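Local structure of CRISPR-associated endonuclease/helicase Cas3 (Thermus thermophilus HB8, 3SK9) at residues V71-L76 / R120-K125; T114-R119 / R157-E162. The protein is a CRISPR nuclease-helicase whose N-terminal HD domain, the part in this chain, cuts single-stranded DNA with the help of divalent transition-metal ions. One frame throughout, in Å; residues are numbered along the deposited sequence.

Interaction 1: V71-L76 / R120-K125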
loop_
_atom_site.group_PDB
_atom_site.type_symbol
_atom_site.label_atom_id
_atom_site.label_comp_id
_atom_site.label_asym_id
_atom_site.label_seq_id
_atom_site.Cartn_x
_atom_site.Cartn_y
_atom_site.Cartn_z
ATOM N N VAL A 71 -1.625 -2.984 1.480
ATOM C CA VAL A 71 -0.511 -2.082 1.804
ATOM C C VAL A 71 0.070 -1.482 0.505
ATOM O O VAL A 71 0.582 -0.336 0.481
ATOM C CB VAL A 71 0.546 -2.897 2.561
ATOM C CG1 VAL A 71 1.901 -2.254 2.492
ATOM C CG2 VAL A 71 0.029 -3.111 4.055
ATOM N N GLY A 72 0.009 -2.255 -0.559
ATOM C CA GLY A 72 0.453 -1.712 -1.848
ATOM C C GLY A 72 -0.322 -0.464 -2.288
ATOM O O GLY A 72 0.119 0.258 -3.196
ATOM N N LEU A 73 -1.485 -0.218 -1.697
ATOM C CA LEU A 73 -2.330 0.899 -2.162
ATOM C C LEU A 73 -2.044 2.168 -1.381
ATOM O O LEU A 73 -2.734 3.169 -1.589
ATOM C CB LEU A 73 -3.809 0.561 -2.026
ATOM C CG LEU A 73 -4.207 -0.779 -2.681
ATOM C CD1 LEU A 73 -5.595 -1.108 -2.244
ATOM C CD2 LEU A 73 -4.091 -0.683 -4.183
ATOM N N HIS A 74 -1.049 2.150 -0.491
ATOM C CA HIS A 74 -0.721 3.338 0.342
ATOM C C HIS A 74 -0.619 4.626 -0.481
ATOM O O HIS A 74 -1.055 5.675 -0.027
ATOM C CB HIS A 74 0.616 3.051 1.078
ATOM C CG HIS A 74 1.081 4.094 2.063
ATOM N ND1 HIS A 74 1.931 5.123 1.706
ATOM C CD2 HIS A 74 0.892 4.212 3.401
ATOM C CE1 HIS A 74 2.252 5.824 2.781
ATOM N NE2 HIS A 74 1.622 5.303 3.823
ATOM N N ASP A 75 -0.010 4.570 -1.667
ATOM C CA ASP A 75 0.205 5.809 -2.445
ATOM C C ASP A 75 -0.768 5.935 -3.599
ATOM O O ASP A 75 -0.498 6.671 -4.555
ATOM C CB ASP A 75 1.671 5.908 -2.957
ATOM C CG ASP A 75 2.649 6.409 -1.878
ATOM O OD1 ASP A 75 2.277 6.580 -0.675
ATOM O OD2 ASP A 75 3.818 6.641 -2.247
ATOM N N LEU A 76 -1.899 5.243 -3.520
ATOM C CA LEU A 76 -2.903 5.349 -4.564
ATOM C C LEU A 76 -3.400 6.815 -4.720
ATOM O O LEU A 76 -3.777 7.259 -5.823
ATOM C CB LEU A 76 -4.086 4.422 -4.258
ATOM C CG LEU A 76 -5.163 4.474 -5.336
ATOM C CD1 LEU A 76 -4.570 3.938 -6.642
ATOM C CD2 LEU A 76 -6.413 3.631 -4.906
ATOM N N ARG A 120 -14.180 4.394 -1.059
ATOM C CA ARG A 120 -15.047 3.935 -2.162
ATOM C C ARG A 120 -14.621 2.583 -2.738
ATOM O O ARG A 120 -15.434 1.686 -2.923
ATOM C CB ARG A 120 -14.979 4.996 -3.264
ATOM C CG ARG A 120 -16.022 4.882 -4.353
ATOM C CD ARG A 120 -16.397 6.267 -4.872
ATOM N NE ARG A 120 -17.002 7.113 -3.842
ATOM C CZ ARG A 120 -17.339 8.392 -4.017
ATOM N NH1 ARG A 120 -17.126 8.989 -5.188
ATOM N NH2 ARG A 120 -17.892 9.079 -3.021
ATOM N N LEU A 121 -13.337 2.457 -3.052
ATOM C CA LEU A 121 -12.837 1.356 -3.827
ATOM C C LEU A 121 -12.873 0.042 -3.068
ATOM O O LEU A 121 -13.147 -1.003 -3.667
ATOM C CB LEU A 121 -11.399 1.643 -4.271
ATOM C CG LEU A 121 -11.293 2.337 -5.629
ATOM C CD1 LEU A 121 -12.251 3.507 -5.799
ATOM C CD2 LEU A 121 -9.833 2.788 -5.788
ATOM N N LEU A 122 -12.585 0.072 -1.764
ATOM C CA LEU A 122 -12.608 -1.151 -0.950
ATOM C C LEU A 122 -14.073 -1.638 -0.756
ATOM O O LEU A 122 -14.336 -2.839 -0.700
ATOM C CB LEU A 122 -11.914 -0.934 0.415
ATOM C CG LEU A 122 -10.387 -0.717 0.345
ATOM C CD1 LEU A 122 -9.851 -0.465 1.769
ATOM C CD2 LEU A 122 -9.583 -1.863 -0.327
ATOM N N LYS A 123 -15.020 -0.716 -0.694
ATOM C CA LYS A 123 -16.395 -1.134 -0.632
ATOM C C LYS A 123 -16.850 -1.752 -1.953
ATOM O O LYS A 123 -17.624 -2.711 -1.935
ATOM C CB LYS A 123 -17.306 0.011 -0.230
ATOM C CG LYS A 123 -17.040 0.557 1.153
ATOM C CD LYS A 123 -17.893 1.772 1.487
ATOM C CE LYS A 123 -17.210 2.512 2.695
ATOM N NZ LYS A 123 -17.639 3.875 2.854
ATOM N N GLU A 124 -16.400 -1.218 -3.093
ATOM C CA GLU A 124 -16.776 -1.799 -4.400
ATOM C C GLU A 124 -16.221 -3.228 -4.533
ATOM O O GLU A 124 -16.776 -4.066 -5.249
ATOM C CB GLU A 124 -16.215 -0.968 -5.566
ATOM C CG GLU A 124 -16.848 0.429 -5.717
ATOM C CD GLU A 124 -16.037 1.307 -6.689
ATOM O OE1 GLU A 124 -15.032 0.809 -7.244
ATOM O OE2 GLU A 124 -16.402 2.478 -6.875
ATOM N N LYS A 125 -15.083 -3.484 -3.893
ATOM C CA LYS A 125 -14.482 -4.831 -3.941
ATOM C C LYS A 125 -15.199 -5.821 -3.039
ATOM O O LYS A 125 -14.917 -7.018 -3.094
ATOM C CB LYS A 125 -13.012 -4.789 -3.514
ATOM C CG LYS A 125 -12.051 -4.244 -4.558
ATOM C CD LYS A 125 -11.961 -5.108 -5.820
ATOM C CE LYS A 125 -11.155 -6.383 -5.680
ATOM N NZ LYS A 125 -11.050 -7.099 -7.015
#
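Leu-76 has its CG anti to the backbone N (chi1 -179°), and this places its CD2 methyl against Leu-121. Its CD2 meets Leu-121 CD2 at 3.6 Å. The two side chains meet at a slant, methyl on methyl. Leu-121 gets there with a chi1 of -91°, away from a staggered value. The second pair is looser: Leu-73 CD1 lies 4.5 Å from Leu-122 CD2. These leucines pack the short 71-76 loop against helix 110-124. All four are buried, and the contact across the segments is purely apolar. The backbones stay apart, with Leu-73 CA and Leu-122 CA 10.6 Å from each other.

The 71-76 segment carries the His-Asp pair that gives the HD domain its name. Two type I turns, Val-71 to His-74 and Leu-73 to Leu-76, shape it. His-74 and Asp-75 bind the divalent metal cation, together with His-29 and Asp-210. His-74 ND1 donates to Asp-75 OD1 at 2.8 Å, bent to 145° at the hydrogen, and reaches that oxygen from above the carboxylate plane. His-110 NE2 is also hydrogen-bonded to Asp-75 OD1, and Lys-78 forms a salt bridge with OD2. Leu-73 also touches Leu-174 and Phe-178 of helix 165-181, while Leu-122 rests on Ala-132 and Leu-135 of helix 129-138.

Interaction 2: T114-R119 / R157-E162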
loop_
_atom_site.group_PDB
_atom_site.type_symbol
_atom_site.label_atom_id
_atom_site.label_comp_id
_atom_site.label_asym_id
_atom_site.label_seq_id
_atom_site.Cartn_x
_atom_site.Cartn_y
_atom_site.Cartn_z
ATOM N N THR A 114 -5.608 9.137 -0.742
ATOM C CA THR A 114 -5.626 7.674 -0.640
ATOM C C THR A 114 -6.834 7.294 0.224
ATOM O O THR A 114 -7.586 6.362 -0.102
ATOM C CB THR A 114 -4.327 7.138 0.023
ATOM O OG1 THR A 114 -3.230 7.408 -0.835
ATOM C CG2 THR A 114 -4.435 5.585 0.313
ATOM N N GLU A 115 -7.021 7.989 1.344
ATOM C CA GLU A 115 -8.131 7.624 2.219
ATOM C C GLU A 115 -9.499 7.764 1.487
ATOM O O GLU A 115 -10.335 6.872 1.554
ATOM C CB GLU A 115 -8.103 8.419 3.528
ATOM C CG GLU A 115 -9.350 8.175 4.429
ATOM C CD GLU A 115 -9.350 8.999 5.691
ATOM O OE1 GLU A 115 -8.377 9.752 5.913
ATOM O OE2 GLU A 115 -10.316 8.881 6.481
ATOM N N LEU A 116 -9.730 8.891 0.802
ATOM C CA LEU A 116 -11.007 9.077 0.090
ATOM C C LEU A 116 -11.216 8.017 -0.986
ATOM O O LEU A 116 -12.322 7.532 -1.136
ATOM C CB LEU A 116 -11.083 10.441 -0.551
ATOM C CG LEU A 116 -11.156 11.590 0.458
ATOM C CD1 LEU A 116 -11.043 12.927 -0.283
ATOM C CD2 LEU A 116 -12.444 11.465 1.210
ATOM N N PHE A 117 -10.167 7.692 -1.731
ATOM C CA PHE A 117 -10.290 6.739 -2.829
ATOM C C PHE A 117 -10.605 5.363 -2.263
ATOM O O PHE A 117 -11.470 4.650 -2.782
ATOM C CB PHE A 117 -8.998 6.646 -3.674
ATOM C CG PHE A 117 -8.621 7.939 -4.379
ATOM C CD1 PHE A 117 -9.541 8.948 -4.573
ATOM C CD2 PHE A 117 -7.337 8.108 -4.872
ATOM C CE1 PHE A 117 -9.180 10.106 -5.237
ATOM C CE2 PHE A 117 -6.987 9.273 -5.556
ATOM C CZ PHE A 117 -7.895 10.260 -5.722
ATOM N N LEU A 118 -9.911 4.991 -1.179
ATOM C CA LEU A 118 -10.041 3.633 -0.668
ATOM C C LEU A 118 -11.400 3.429 0.010
ATOM O O LEU A 118 -11.890 2.286 0.017
ATOM C CB LEU A 118 -8.886 3.267 0.279
ATOM C CG LEU A 118 -7.537 3.064 -0.428
ATOM C CD1 LEU A 118 -6.434 2.590 0.586
ATOM C CD2 LEU A 118 -7.685 2.033 -1.549
ATOM N N ARG A 119 -11.995 4.494 0.581
ATOM C CA ARG A 119 -13.314 4.373 1.201
ATOM C C ARG A 119 -14.284 3.852 0.145
ATOM O O ARG A 119 -15.105 2.973 0.409
ATOM C CB ARG A 119 -13.823 5.712 1.767
ATOM C CG ARG A 119 -13.174 6.088 3.130
ATOM C CD ARG A 119 -13.590 7.502 3.592
ATOM N NE ARG A 119 -15.022 7.624 3.854
ATOM C CZ ARG A 119 -15.586 7.565 5.061
ATOM N NH1 ARG A 119 -14.841 7.363 6.157
ATOM N NH2 ARG A 119 -16.912 7.707 5.180
ATOM N N ARG A 157 -12.727 19.301 -3.712
ATOM C CA ARG A 157 -12.697 20.414 -4.678
ATOM C C ARG A 157 -11.903 20.007 -5.944
ATOM O O ARG A 157 -12.340 20.212 -7.094
ATOM C CB ARG A 157 -12.100 21.668 -4.021
ATOM C CG ARG A 157 -13.021 22.881 -3.999
ATOM C CD ARG A 157 -12.445 24.048 -3.166
ATOM N NE ARG A 157 -12.706 23.883 -1.732
ATOM C CZ ARG A 157 -11.798 24.015 -0.759
ATOM N NH1 ARG A 157 -10.534 24.338 -1.049
ATOM N NH2 ARG A 157 -12.160 23.839 0.517
ATOM N N HIS A 158 -10.745 19.398 -5.741
ATOM C CA HIS A 158 -9.946 18.928 -6.862
ATOM C C HIS A 158 -10.665 17.821 -7.624
ATOM O O HIS A 158 -10.649 17.767 -8.858
ATOM C CB HIS A 158 -8.602 18.370 -6.374
ATOM C CG HIS A 158 -7.695 19.392 -5.759
ATOM N ND1 HIS A 158 -6.919 20.251 -6.509
ATOM C CD2 HIS A 158 -7.415 19.664 -4.463
ATOM C CE1 HIS A 158 -6.211 21.016 -5.697
ATOM N NE2 HIS A 158 -6.488 20.676 -4.449
ATOM N N LEU A 159 -11.290 16.923 -6.888
ATOM C CA LEU A 159 -11.881 15.743 -7.498
ATOM C C LEU A 159 -13.051 16.134 -8.399
ATOM O O LEU A 159 -13.384 15.413 -9.342
ATOM C CB LEU A 159 -12.344 14.741 -6.424
ATOM C CG LEU A 159 -11.158 14.075 -5.702
ATOM C CD1 LEU A 159 -11.646 13.148 -4.609
ATOM C CD2 LEU A 159 -10.266 13.341 -6.723
ATOM N N ARG A 160 -13.683 17.267 -8.108
ATOM C CA ARG A 160 -14.869 17.642 -8.879
ATOM C C ARG A 160 -14.482 18.091 -10.280
ATOM O O ARG A 160 -15.219 17.845 -11.237
ATOM C CB ARG A 160 -15.681 18.720 -8.166
ATOM C CG ARG A 160 -16.489 18.178 -7.007
ATOM C CD ARG A 160 -17.499 19.210 -6.514
ATOM N NE ARG A 160 -16.841 20.409 -5.995
ATOM C CZ ARG A 160 -16.512 20.583 -4.717
ATOM N NH1 ARG A 160 -16.792 19.637 -3.824
ATOM N NH2 ARG A 160 -15.912 21.703 -4.333
ATOM N N THR A 161 -13.315 18.717 -10.407
ATOM C CA THR A 161 -12.892 19.253 -11.701
ATOM C C THR A 161 -11.919 18.363 -12.480
ATOM O O THR A 161 -11.521 18.727 -13.571
ATOM C CB THR A 161 -12.268 20.664 -11.569
ATOM O OG1 THR A 161 -11.057 20.615 -10.798
ATOM C CG2 THR A 161 -13.260 21.624 -10.918
ATOM N N GLU A 162 -11.533 17.194 -11.953
ATOM C CA GLU A 162 -10.614 16.335 -12.714
ATOM C C GLU A 162 -11.341 15.615 -13.856
ATOM O O GLU A 162 -12.563 15.365 -13.798
ATOM C CB GLU A 162 -9.930 15.295 -11.803
ATOM C CG GLU A 162 -10.895 14.309 -11.256
ATOM C CD GLU A 162 -10.276 13.240 -10.331
ATOM O OE1 GLU A 162 -11.031 12.303 -10.026
ATOM O OE2 GLU A 162 -9.079 13.316 -9.931
#
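This is an apolar helix-to-helix contact between 114-119, on helix 110-124, and 157-162, at the end of helix 149-161. It is partly buried and lies about 17 Å from the centre of the chain, measured centre to centre. Leu-159 carries most of the contact. Its CD2 comes to the edge of the Phe-117 ring, in the ring plane, 3.7 Å from CE1 and also close to CZ. Leu-159 CD1, a little off that plane, touches Phe-117 CE1 at 4.0 Å. The leucine therefore meets the ring at its rim and does not lie over a face.

Phe-117 CB does not itself point at the other helix. Its CG stands anti to the carbonyl carbon (chi1 -63°), and the far end of the ring comes nearer to Leu-159. Leu-116 adds a lighter contact, CD1 to Leu-159 CD1 at 4.4 Å. Leu-116 CA and Leu-159 CA are 10.1 Å apart; the backbones do not touch, and side chains make the contact.

Charge lies close to this apolar patch. Arg-170 makes a cation-pi interaction with Phe-117 and a salt bridge with Glu-162 OE1, which Lys-167 also pairs with. Phe-113, earlier on helix 110-124, also touches His-158 and Leu-159. Leu-116 also packs on Lys-152, Ala-155 and Arg-156 of helix 149-161, while Leu-118 and Arg-119 touch helix 129-138.

Overall arrangement
Both interactions use helix 110-124, at successive turns. Interaction 1 joins its end to the metal-binding loop and is fully buried. Interaction 2 joins its middle to helix 149-161, farther out and only partly buried. Their centres are 12 Å apart. Each is apolar across its segments: interaction 1 pairs leucine methyls, while interaction 2 sets a leucine methyl at an aromatic edge and adds a lighter leucine pair. The polar surroundings differ. Metal-binding groups flank the first; arginine, lysine and glutamate flank the second. Thr-114 links them, with OG1 probably hydrogen-bonded to His-74 O at 2.9 Å and CG2 packed on Leu-73 O. Phe-117 CD2 also packs on Leu-76 O.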